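Regulatory protein YycH-like domain-containing protein (Eubacterium rectale, PDB 5COZ) is of unknown function but has a YycH-like domain and, in its precursor, a lipoprotein-type signal, suggesting a role at the cell envelope. Local coordinates at residues A66-F69 against S70-K73; H98-N102 against G103-Y107; P229-E232 against A233-G236; E283-K286 against L287-V291. All coordinates share one frame; numbering follows the deposited sequence. Where two conformers were deposited one is given.

Contact 1 (A66-F69 against S70-K73); sequences AINF and SENK
The amide of Asn68 and the carboxylate of Glu71 lie stacked, their planes only 5° apart. The stack is offset: the Glu71 carboxylate carbon CD comes closest at Asn68 CB, 3.6 Å away, while Glu71 CB and CG rest against the amide carbon itself. Glu71 takes this course because its CG sits between the backbone N and the carbonyl carbon (chi1 71°), which carries the extended chain across the amide of Asn68 at an angle. At the oxygen end of the amide, two backbone N-H groups converge on Asn68 OD1. Ser70 N donates to Asn68 OD1 over 3.0 Å from within the carbonyl plane, the bond that defines an Asx turn. Glu71 N donates to the same Asn68 OD1 over 2.9 Å, but from 52° above that plane, so the two donors approach from distinct directions and limit how the amide can rotate. The turn lies in the loop between strand 58-66 and helix 73-87. Ser70 OG, held by the carbonyl of Glu105 on the neighbouring hairpin, also accepts a hydrogen bond from a water at 2.9 Å. On the backbone, Asn72 N donates over 2.9 Å to a second water, which sits 2.7 Å from Asn68 O. Asn72 is itself the N-cap of helix 73-87, its OD1 accepting from Lys75 N.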
loop_
_atom_site.group_PDB
_atom_site.type_symbol
_atom_site.label_atom_id
_atom_site.label_comp_id
_atom_site.label_asym_id
_atom_site.label_seq_id
_atom_site.Cartn_x
_atom_site.Cartn_y
_atom_site.Cartn_z
ATOM N N ALA A 66 -5.732 -7.063 16.285
ATOM C CA ALA A 66 -5.318 -7.772 15.095
ATOM C C ALA A 66 -6.322 -8.862 14.748
ATOM O O ALA A 66 -6.842 -9.525 15.659
ATOM C CB ALA A 66 -3.953 -8.414 15.348
ATOM N N ILE A 67 -6.619 -9.029 13.450
ATOM C CA ILE A 67 -7.432 -10.140 12.965
ATOM C C ILE A 67 -6.444 -11.268 12.722
ATOM O O ILE A 67 -5.487 -11.108 11.951
ATOM C CB ILE A 67 -8.279 -9.765 11.719
ATOM C CG1 ILE A 67 -9.346 -8.716 12.122
ATOM C CG2 ILE A 67 -8.972 -11.025 11.117
ATOM C CD1 ILE A 67 -10.079 -8.056 11.015
ATOM N N ASN A 68 -6.614 -12.383 13.424
ATOM C CA ASN A 68 -5.723 -13.519 13.234
ATOM C C ASN A 68 -6.407 -14.468 12.252
ATOM O O ASN A 68 -7.463 -15.046 12.567
ATOM C CB ASN A 68 -5.431 -14.191 14.568
ATOM C CG ASN A 68 -4.390 -15.270 14.443
ATOM O OD1 ASN A 68 -4.450 -16.111 13.535
ATOM N ND2 ASN A 68 -3.417 -15.267 15.343
ATOM N N PHE A 69 -5.853 -14.576 11.042
ATOM C CA PHE A 69 -6.538 -15.350 10.013
ATOM C C PHE A 69 -6.538 -16.840 10.241
ATOM O O PHE A 69 -7.405 -17.515 9.695
ATOM C CB PHE A 69 -5.868 -15.121 8.646
ATOM C CG PHE A 69 -5.888 -13.702 8.122
ATOM C CD1 PHE A 69 -7.027 -12.911 8.256
ATOM C CD2 PHE A 69 -4.806 -13.191 7.420
ATOM C CE1 PHE A 69 -7.065 -11.621 7.725
ATOM C CE2 PHE A 69 -4.838 -11.888 6.905
ATOM C CZ PHE A 69 -5.967 -11.118 7.060
ATOM N N SER A 70 -5.570 -17.365 10.997
ATOM C CA SER A 70 -5.425 -18.813 11.099
ATOM C C SER A 70 -5.730 -19.431 12.474
ATOM O O SER A 70 -5.784 -20.665 12.558
ATOM C CB SER A 70 -4.015 -19.208 10.684
ATOM O OG SER A 70 -3.083 -18.575 11.539
ATOM N N GLU A 71 -5.916 -18.614 13.529
ATOM C CA GLU A 71 -6.119 -19.178 14.879
ATOM C C GLU A 71 -7.435 -19.960 15.001
ATOM O O GLU A 71 -7.469 -20.959 15.703
ATOM C CB GLU A 71 -6.026 -18.109 15.968
ATOM C CG GLU A 71 -7.171 -17.106 16.042
ATOM C CD GLU A 71 -7.125 -16.085 17.171
ATOM O OE1 GLU A 71 -6.141 -16.074 17.947
ATOM O OE2 GLU A 71 -8.077 -15.276 17.261
ATOM N N ASN A 72 -8.496 -19.499 14.325
ATOM C CA ASN A 72 -9.790 -20.157 14.325
ATOM C C ASN A 72 -9.843 -20.933 13.026
ATOM O O ASN A 72 -9.899 -20.327 11.947
ATOM C CB ASN A 72 -10.888 -19.108 14.456
ATOM C CG ASN A 72 -12.285 -19.664 14.470
ATOM O OD1 ASN A 72 -12.689 -20.434 13.603
ATOM N ND2 ASN A 72 -13.080 -19.217 15.415
ATOM N N LYS A 73 -9.775 -22.271 13.123
ATOM C CA LYS A 73 -9.702 -23.122 11.939
ATOM C C LYS A 73 -10.895 -22.926 10.994
ATOM O O LYS A 73 -10.671 -22.872 9.788
ATOM C CB LYS A 73 -9.545 -24.588 12.330
ATOM C CG LYS A 73 -9.104 -25.449 11.168
ATOM C CD LYS A 73 -8.939 -26.865 11.632
ATOM C CE LYS A 73 -8.574 -27.772 10.497
ATOM N NZ LYS A 73 -8.441 -29.149 11.026
HETATM O O HOH W 1 -2.349 -18.379 14.300
HETATM O O HOH W 2 -9.009 -17.230 12.531
HETATM O O HOH W 3 -10.213 -15.128 14.636
#

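Contact 2 (H98-N102 against G103-Y107); sequences HRSEN and GNEIY
With CG of His98 anti to the backbone N (chi1 166°) and the Glu105 chain bent at chi2 (-51°), imidazole and carboxylate meet across two neighbouring strands. His98 NE2 donates to Glu105 OE1 over 2.7 Å; the oxygen lies near the ring plane and is approached on its anti lone pair. Ser100 OG donates to the same Glu105 OE1, also at 2.7 Å but on the syn side, so one oxygen is gripped by two donors. Beside this pair, His98 CD2 sits 3.4 Å from Tyr107 CE1, over one face of the phenol ring and offset toward its rim, the rings mutually oblique. These residues share one face of a beta hairpin, strands 95-101 and 104-111, joined by a type I' turn from Glu101 to Asn104 with Asn102-Gly103 at its centre. Asn104 N to Glu101 O, at 3.0 Å, and Glu101 N to Asn104 O, at 2.8 Å, close the turn. On the other face Arg99 NE makes a salt bridge with Glu101 OE2 at 2.8 Å, and the methyl CG2 of Ile106 lies over one face of the guanidinium. Ile106 CD1 lies 3.5 Å from Glu101 OE1, and the Ile106 side chain also touches Arg121.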
loop_
_atom_site.group_PDB
_atom_site.type_symbol
_atom_site.label_atom_id
_atom_site.label_comp_id
_atom_site.label_asym_id
_atom_site.label_seq_id
_atom_site.Cartn_x
_atom_site.Cartn_y
_atom_site.Cartn_z
ATOM N N HIS A 98 -0.246 -28.195 7.242
ATOM C CA HIS A 98 -0.354 -27.303 8.377
ATOM C C HIS A 98 0.895 -27.391 9.266
ATOM O O HIS A 98 1.426 -28.489 9.483
ATOM C CB HIS A 98 -1.610 -27.680 9.190
ATOM C CG HIS A 98 -1.666 -27.068 10.547
ATOM N ND1 HIS A 98 -1.386 -27.813 11.686
ATOM C CD2 HIS A 98 -1.900 -25.786 10.909
ATOM C CE1 HIS A 98 -1.501 -26.967 12.696
ATOM N NE2 HIS A 98 -1.785 -25.735 12.278
ATOM N N ARG A 99 1.334 -26.233 9.792
ATOM C CA ARG A 99 2.446 -26.104 10.744
ATOM C C ARG A 99 2.075 -25.133 11.831
ATOM O O ARG A 99 1.287 -24.214 11.589
ATOM C CB ARG A 99 3.735 -25.539 10.074
ATOM C CG ARG A 99 4.136 -26.137 8.764
ATOM C CD ARG A 99 5.559 -25.742 8.428
ATOM N NE ARG A 99 5.764 -24.310 8.208
ATOM C CZ ARG A 99 5.568 -23.696 7.051
ATOM N NH1 ARG A 99 5.030 -24.353 6.024
ATOM N NH2 ARG A 99 5.873 -22.413 6.916
ATOM N N SER A 100 2.704 -25.281 13.009
ATOM C CA SER A 100 2.578 -24.350 14.130
ATOM C C SER A 100 3.951 -23.787 14.411
ATOM O O SER A 100 4.886 -24.569 14.603
ATOM C CB SER A 100 2.025 -25.043 15.373
ATOM O OG SER A 100 0.788 -25.692 15.132
ATOM N N GLU A 101 4.111 -22.467 14.393
ATOM C CA GLU A 101 5.426 -21.859 14.652
ATOM C C GLU A 101 5.282 -20.709 15.611
ATOM O O GLU A 101 4.665 -19.709 15.254
ATOM C CB GLU A 101 6.083 -21.391 13.345
ATOM C CG GLU A 101 6.689 -22.556 12.588
ATOM C CD GLU A 101 7.023 -22.378 11.122
ATOM O OE1 GLU A 101 7.244 -21.226 10.685
ATOM O OE2 GLU A 101 7.174 -23.416 10.436
ATOM N N ASN A 102 5.836 -20.853 16.845
ATOM C CA ASN A 102 5.774 -19.835 17.916
ATOM C C ASN A 102 4.338 -19.357 18.198
ATOM O O ASN A 102 4.089 -18.155 18.304
ATOM C CB ASN A 102 6.653 -18.628 17.572
ATOM C CG ASN A 102 8.111 -18.952 17.425
ATOM O OD1 ASN A 102 8.720 -19.660 18.243
ATOM N ND2 ASN A 102 8.704 -18.407 16.386
ATOM N N GLY A 103 3.415 -20.299 18.293
ATOM C CA GLY A 103 2.012 -20.010 18.570
ATOM C C GLY A 103 1.200 -19.555 17.371
ATOM O O GLY A 103 -0.004 -19.324 17.509
ATOM N N ASN A 104 1.835 -19.422 16.190
ATOM C CA ASN A 104 1.137 -19.028 14.964
ATOM C C ASN A 104 0.830 -20.256 14.125
ATOM O O ASN A 104 1.717 -21.078 13.916
ATOM C CB ASN A 104 1.974 -18.037 14.141
ATOM C CG ASN A 104 2.336 -16.750 14.860
ATOM O OD1 ASN A 104 3.481 -16.289 14.803
ATOM N ND2 ASN A 104 1.373 -16.131 15.534
ATOM N N GLU A 105 -0.404 -20.369 13.626
ATOM C CA GLU A 105 -0.817 -21.484 12.767
ATOM C C GLU A 105 -0.622 -21.111 11.305
ATOM O O GLU A 105 -0.895 -19.984 10.918
ATOM C CB GLU A 105 -2.290 -21.899 13.006
ATOM C CG GLU A 105 -2.662 -22.207 14.453
ATOM C CD GLU A 105 -1.734 -23.184 15.153
ATOM O OE1 GLU A 105 -1.409 -24.228 14.544
ATOM O OE2 GLU A 105 -1.288 -22.883 16.284
ATOM N N ILE A 106 -0.098 -22.037 10.516
ATOM C CA ILE A 106 0.137 -21.822 9.084
ATOM C C ILE A 106 -0.554 -22.935 8.315
ATOM O O ILE A 106 -0.294 -24.111 8.576
ATOM C CB ILE A 106 1.672 -21.818 8.804
ATOM C CG1 ILE A 106 2.392 -20.715 9.618
ATOM C CG2 ILE A 106 1.992 -21.725 7.288
ATOM C CD1 ILE A 106 3.866 -21.019 9.908
ATOM N N TYR A 107 -1.463 -22.565 7.400
ATOM C CA TYR A 107 -2.180 -23.535 6.580
ATOM C C TYR A 107 -1.845 -23.340 5.140
ATOM O O TYR A 107 -1.854 -22.203 4.655
ATOM C CB TYR A 107 -3.688 -23.409 6.753
ATOM C CG TYR A 107 -4.180 -23.855 8.096
ATOM C CD1 TYR A 107 -4.555 -25.178 8.318
ATOM C CD2 TYR A 107 -4.279 -22.958 9.157
ATOM C CE1 TYR A 107 -5.046 -25.587 9.549
ATOM C CE2 TYR A 107 -4.769 -23.358 10.400
ATOM C CZ TYR A 107 -5.142 -24.678 10.591
ATOM O OH TYR A 107 -5.629 -25.090 11.811
#

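Contact 3 (P229-E232 against A233-G236); sequences PENE and ALTG
A single helical turn, residues 232-235, is capped at its start by Asn231. The amide oxygen Asn231 OD1 accepts from Leu234 N, a capping bond that is weak by its length, 3.3 Å. With CG anti to the backbone N (chi1 -175°), the Asn231 side chain folds over the first turn, so that its ND2 comes within 3.6 Å of Leu234 CB. A water completes the cap: it donates to Asn231 OD1 at 2.9 Å and accepts from Ala233 N at 2.9 Å, so Ala233 N-H is bonded to the water and linked through it to the capping oxygen. The main-chain oxygen of the same residue begins the helical bonding. Thr235 N donates to Asn231 O over 3.0 Å, and the bond is nearly straight at 167°. One residue on, Gly236 N donates to Glu232 O over 2.9 Å, and there the chain leaves the helix with a positive phi of 89°. Thr235 OG1 has its strongest partner outside the turn, Asn239 OD1, which also accepts from Asn231 N and so ties both ends of the turn to one side chain. Leu234 packs on Met306 and Phe308 of strand 295-311, lodging the turn against the seven-stranded sheet. An asparagine N-cap at one end and a glycine with positive phi at the other are features typical of helix boundaries, here separated by a single turn.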
loop_
_atom_site.group_PDB
_atom_site.type_symbol
_atom_site.label_atom_id
_atom_site.label_comp_id
_atom_site.label_asym_id
_atom_site.label_seq_id
_atom_site.Cartn_x
_atom_site.Cartn_y
_atom_site.Cartn_z
ATOM N N PRO A 229 6.485 2.277 4.823
ATOM C CA PRO A 229 7.391 1.128 5.019
ATOM C C PRO A 229 7.509 0.738 6.500
ATOM O O PRO A 229 7.192 1.525 7.405
ATOM C CB PRO A 229 8.751 1.698 4.579
ATOM C CG PRO A 229 8.392 2.752 3.560
ATOM C CD PRO A 229 7.165 3.413 4.172
ATOM N N GLU A 230 8.048 -0.472 6.735
ATOM C CA GLU A 230 8.326 -0.937 8.094
ATOM C C GLU A 230 9.168 0.109 8.841
ATOM O O GLU A 230 10.209 0.569 8.333
ATOM C CB GLU A 230 9.075 -2.277 8.036
ATOM C CG GLU A 230 9.369 -2.842 9.416
ATOM C CD GLU A 230 10.147 -4.148 9.404
ATOM O OE1 GLU A 230 10.057 -4.887 8.401
ATOM O OE2 GLU A 230 10.805 -4.455 10.422
ATOM N N ASN A 231 8.763 0.430 10.067
ATOM C CA ASN A 231 9.481 1.369 10.923
ATOM C C ASN A 231 9.139 0.982 12.349
ATOM O O ASN A 231 8.280 1.574 13.011
ATOM C CB ASN A 231 9.105 2.827 10.616
ATOM C CG ASN A 231 9.921 3.836 11.402
ATOM O OD1 ASN A 231 10.637 3.502 12.355
ATOM N ND2 ASN A 231 9.705 5.116 11.128
ATOM N N GLU A 232 9.796 -0.087 12.794
ATOM C CA GLU A 232 9.477 -0.677 14.078
ATOM C C GLU A 232 9.772 0.292 15.244
ATOM O O GLU A 232 9.111 0.202 16.282
ATOM C CB GLU A 232 10.249 -2.004 14.211
ATOM C CG GLU A 232 9.867 -2.808 15.441
ATOM C CD GLU A 232 10.207 -4.280 15.336
ATOM O OE1 GLU A 232 10.927 -4.685 14.395
ATOM O OE2 GLU A 232 9.699 -5.040 16.187
ATOM N N ALA A 233 10.726 1.241 15.074
ATOM C CA ALA A 233 10.978 2.184 16.167
ATOM C C ALA A 233 9.760 3.084 16.399
ATOM O O ALA A 233 9.461 3.433 17.544
ATOM C CB ALA A 233 12.193 3.049 15.851
ATOM N N LEU A 234 9.071 3.435 15.311
ATOM C CA LEU A 234 7.925 4.325 15.436
ATOM C C LEU A 234 6.650 3.575 15.827
ATOM O O LEU A 234 5.921 4.035 16.699
ATOM C CB LEU A 234 7.722 5.008 14.087
ATOM C CG LEU A 234 6.544 6.000 13.964
ATOM C CD1 LEU A 234 6.573 7.070 15.073
ATOM C CD2 LEU A 234 6.533 6.607 12.599
ATOM N N THR A 235 6.397 2.419 15.189
ATOM C CA THR A 235 5.112 1.712 15.413
ATOM C C THR A 235 5.139 0.710 16.548
ATOM O O THR A 235 4.074 0.297 17.012
ATOM C CB THR A 235 4.696 0.964 14.144
ATOM O OG1 THR A 235 5.644 -0.104 13.948
ATOM C CG2 THR A 235 4.670 1.868 12.891
ATOM N N GLY A 236 6.334 0.270 16.927
ATOM C CA GLY A 236 6.451 -0.706 17.999
ATOM C C GLY A 236 6.399 -2.149 17.525
ATOM O O GLY A 236 6.472 -3.050 18.348
HETATM O O HOH W 4 12.694 1.553 12.928
#

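Contact 4 (E283-K286 against L287-V291); sequences EVDK and LKKYV
Lys289 reaches back over one helical turn to Asp285, forming a salt bridge between Lys289 NZ and Asp285 OD2 at 3.5 Å. That direct contact is long, and a water bridges the same two atoms with shorter individual bonds: it donates to Asp285 OD2 at 2.7 Å and accepts from Lys289 NZ at 2.8 Å. The ammonium also donates to the main-chain oxygen Asp285 O over 3.3 Å, coming from well above the carbonyl plane (66°). The lysine chain runs straight until it bends at its last torsion (chi4 82°), which turns NZ in toward these acceptors. The other carboxylate oxygen, Asp285 OD1, is joined through a second water to Lys288 NZ, so one aspartate serves two lysines and their charges are probably partly balanced. Other flanks carry further contacts. Tyr290 presents its ring edge to the backbone oxygen Lys286 O, with CD2 at 3.2 Å. Lys286, bent at chi2, lays CE beside Tyr290 CE2 (3.7 Å), while its NZ forms a salt bridge with Asp345 OD2. Leu287 lays both methyls against the carboxylate end of Glu283. These positions rest on the helical backbone: Leu287 N bonds to Glu283 O and Lys288 N to Val284 O, each four residues back, whereas Lys289 N turns to Lys286 O, three back, at 3.0 Å. Further out, Tyr347 OH hydrogen-bonds Glu283 OE1. Helix 276-288 thus lies on the mixed sheet, with Leu287 meeting Ile296 and Val298 of strand 295-311, Glu283 meeting Val323 and Tyr325 of strand 314-330, and Val284 and Lys288 both touching Val39 of strand 34-40.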
loop_
_atom_site.group_PDB
_atom_site.type_symbol
_atom_site.label_atom_id
_atom_site.label_comp_id
_atom_site.label_asym_id
_atom_site.label_seq_id
_atom_site.Cartn_x
_atom_site.Cartn_y
_atom_site.Cartn_z
ATOM N N GLU A 283 6.914 20.561 6.310
ATOM C CA GLU A 283 7.763 19.573 5.637
ATOM C C GLU A 283 8.742 20.262 4.670
ATOM O O GLU A 283 9.912 19.880 4.627
ATOM C CB GLU A 283 6.887 18.565 4.910
ATOM C CG GLU A 283 7.688 17.539 4.115
ATOM C CD GLU A 283 8.457 16.493 4.898
ATOM O OE1 GLU A 283 8.467 16.522 6.150
ATOM O OE2 GLU A 283 9.085 15.640 4.228
ATOM N N VAL A 284 8.300 21.313 3.967
ATOM C CA VAL A 284 9.220 22.061 3.103
ATOM C C VAL A 284 10.319 22.704 3.962
ATOM O O VAL A 284 11.482 22.705 3.549
ATOM C CB VAL A 284 8.450 23.083 2.256
ATOM C CG1 VAL A 284 9.350 24.215 1.745
ATOM C CG2 VAL A 284 7.724 22.392 1.114
ATOM N N ASP A 285 9.969 23.256 5.148
ATOM C CA ASP A 285 10.985 23.869 5.995
ATOM C C ASP A 285 12.031 22.815 6.399
ATOM O O ASP A 285 13.225 23.123 6.414
ATOM C CB ASP A 285 10.330 24.512 7.214
ATOM C CG ASP A 285 11.194 25.547 7.903
ATOM O OD1 ASP A 285 11.679 26.497 7.204
ATOM O OD2 ASP A 285 11.326 25.470 9.146
ATOM N N LYS A 286 11.587 21.568 6.666
ATOM C CA LYS A 286 12.498 20.477 7.025
ATOM C C LYS A 286 13.378 20.095 5.837
ATOM O O LYS A 286 14.595 20.000 5.961
ATOM C CB LYS A 286 11.692 19.250 7.496
ATOM C CG LYS A 286 12.549 18.024 7.875
ATOM C CD LYS A 286 12.527 16.914 6.808
ATOM C CE LYS A 286 13.040 15.602 7.365
ATOM N NZ LYS A 286 13.226 14.575 6.300
ATOM N N LEU A 287 12.748 19.844 4.686
ATOM C CA LEU A 287 13.446 19.381 3.487
ATOM C C LEU A 287 14.466 20.381 2.998
ATOM O O LEU A 287 15.497 19.966 2.492
ATOM C CB LEU A 287 12.448 19.044 2.383
ATOM C CG LEU A 287 11.508 17.845 2.686
ATOM C CD1 LEU A 287 10.474 17.672 1.590
ATOM C CD2 LEU A 287 12.288 16.553 2.879
ATOM N N LYS A 288 14.233 21.690 3.212
ATOM C CA LYS A 288 15.220 22.710 2.817
ATOM C C LYS A 288 16.540 22.509 3.525
ATOM O O LYS A 288 17.571 22.893 2.966
ATOM C CB LYS A 288 14.692 24.124 3.110
ATOM C CG LYS A 288 13.665 24.618 2.098
ATOM C CD LYS A 288 13.183 26.020 2.548
ATOM C CE LYS A 288 12.223 26.673 1.599
ATOM N NZ LYS A 288 11.819 28.030 2.088
ATOM N N LYS A 289 16.521 21.902 4.723
ATOM C CA LYS A 289 17.721 21.655 5.543
ATOM C C LYS A 289 18.519 20.450 5.061
ATOM O O LYS A 289 19.656 20.255 5.524
ATOM C CB LYS A 289 17.321 21.403 7.006
ATOM C CG LYS A 289 16.626 22.573 7.707
ATOM C CD LYS A 289 16.212 22.131 9.107
ATOM C CE LYS A 289 15.501 23.195 9.900
ATOM N NZ LYS A 289 14.062 23.264 9.554
ATOM N N TYR A 290 17.911 19.604 4.215
ATOM C CA TYR A 290 18.548 18.362 3.761
ATOM C C TYR A 290 18.958 18.450 2.310
ATOM O O TYR A 290 19.341 17.452 1.707
ATOM C CB TYR A 290 17.624 17.173 4.011
ATOM C CG TYR A 290 17.524 16.856 5.489
ATOM C CD1 TYR A 290 18.495 16.084 6.124
ATOM C CD2 TYR A 290 16.513 17.403 6.271
ATOM C CE1 TYR A 290 18.434 15.824 7.495
ATOM C CE2 TYR A 290 16.426 17.130 7.637
ATOM C CZ TYR A 290 17.397 16.352 8.249
ATOM O OH TYR A 290 17.325 16.096 9.603
ATOM N N VAL A 291 18.979 19.678 1.809
ATOM C CA VAL A 291 19.379 20.099 0.475
ATOM C C VAL A 291 20.762 19.514 0.079
ATOM O O VAL A 291 20.932 19.079 -1.066
ATOM C CB VAL A 291 19.352 21.671 0.455
ATOM C CG1 VAL A 291 20.439 22.317 1.334
ATOM C CG2 VAL A 291 19.359 22.228 -0.943
HETATM O O HOH W 5 10.491 26.985 4.675
HETATM O O HOH W 6 13.421 25.683 10.819
#

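How the contacts relate
Contacts 1 and 2 form one neighbourhood, their centres 11 Å apart: the probable hydrogen bond from Ser70 OG to Glu105 O, 2.7 Å, ties the loop ahead of helix 73-87 to the hairpin, and Lys73 CG packs on Tyr107 OH at 3.6 Å. Contact 4 lies on the opposite side of the chain's centre, about 43 Å from contact 1 and 46 Å from contact 2, centre to centre. Contact 3 is intermediate, its centre 22 to 24 Å from each of the others, and its nearest atoms are about 11 Å from contact 4. All four follow one another in series along the chain. The sodium ligands Gln208 and Asp210 belong to none of them.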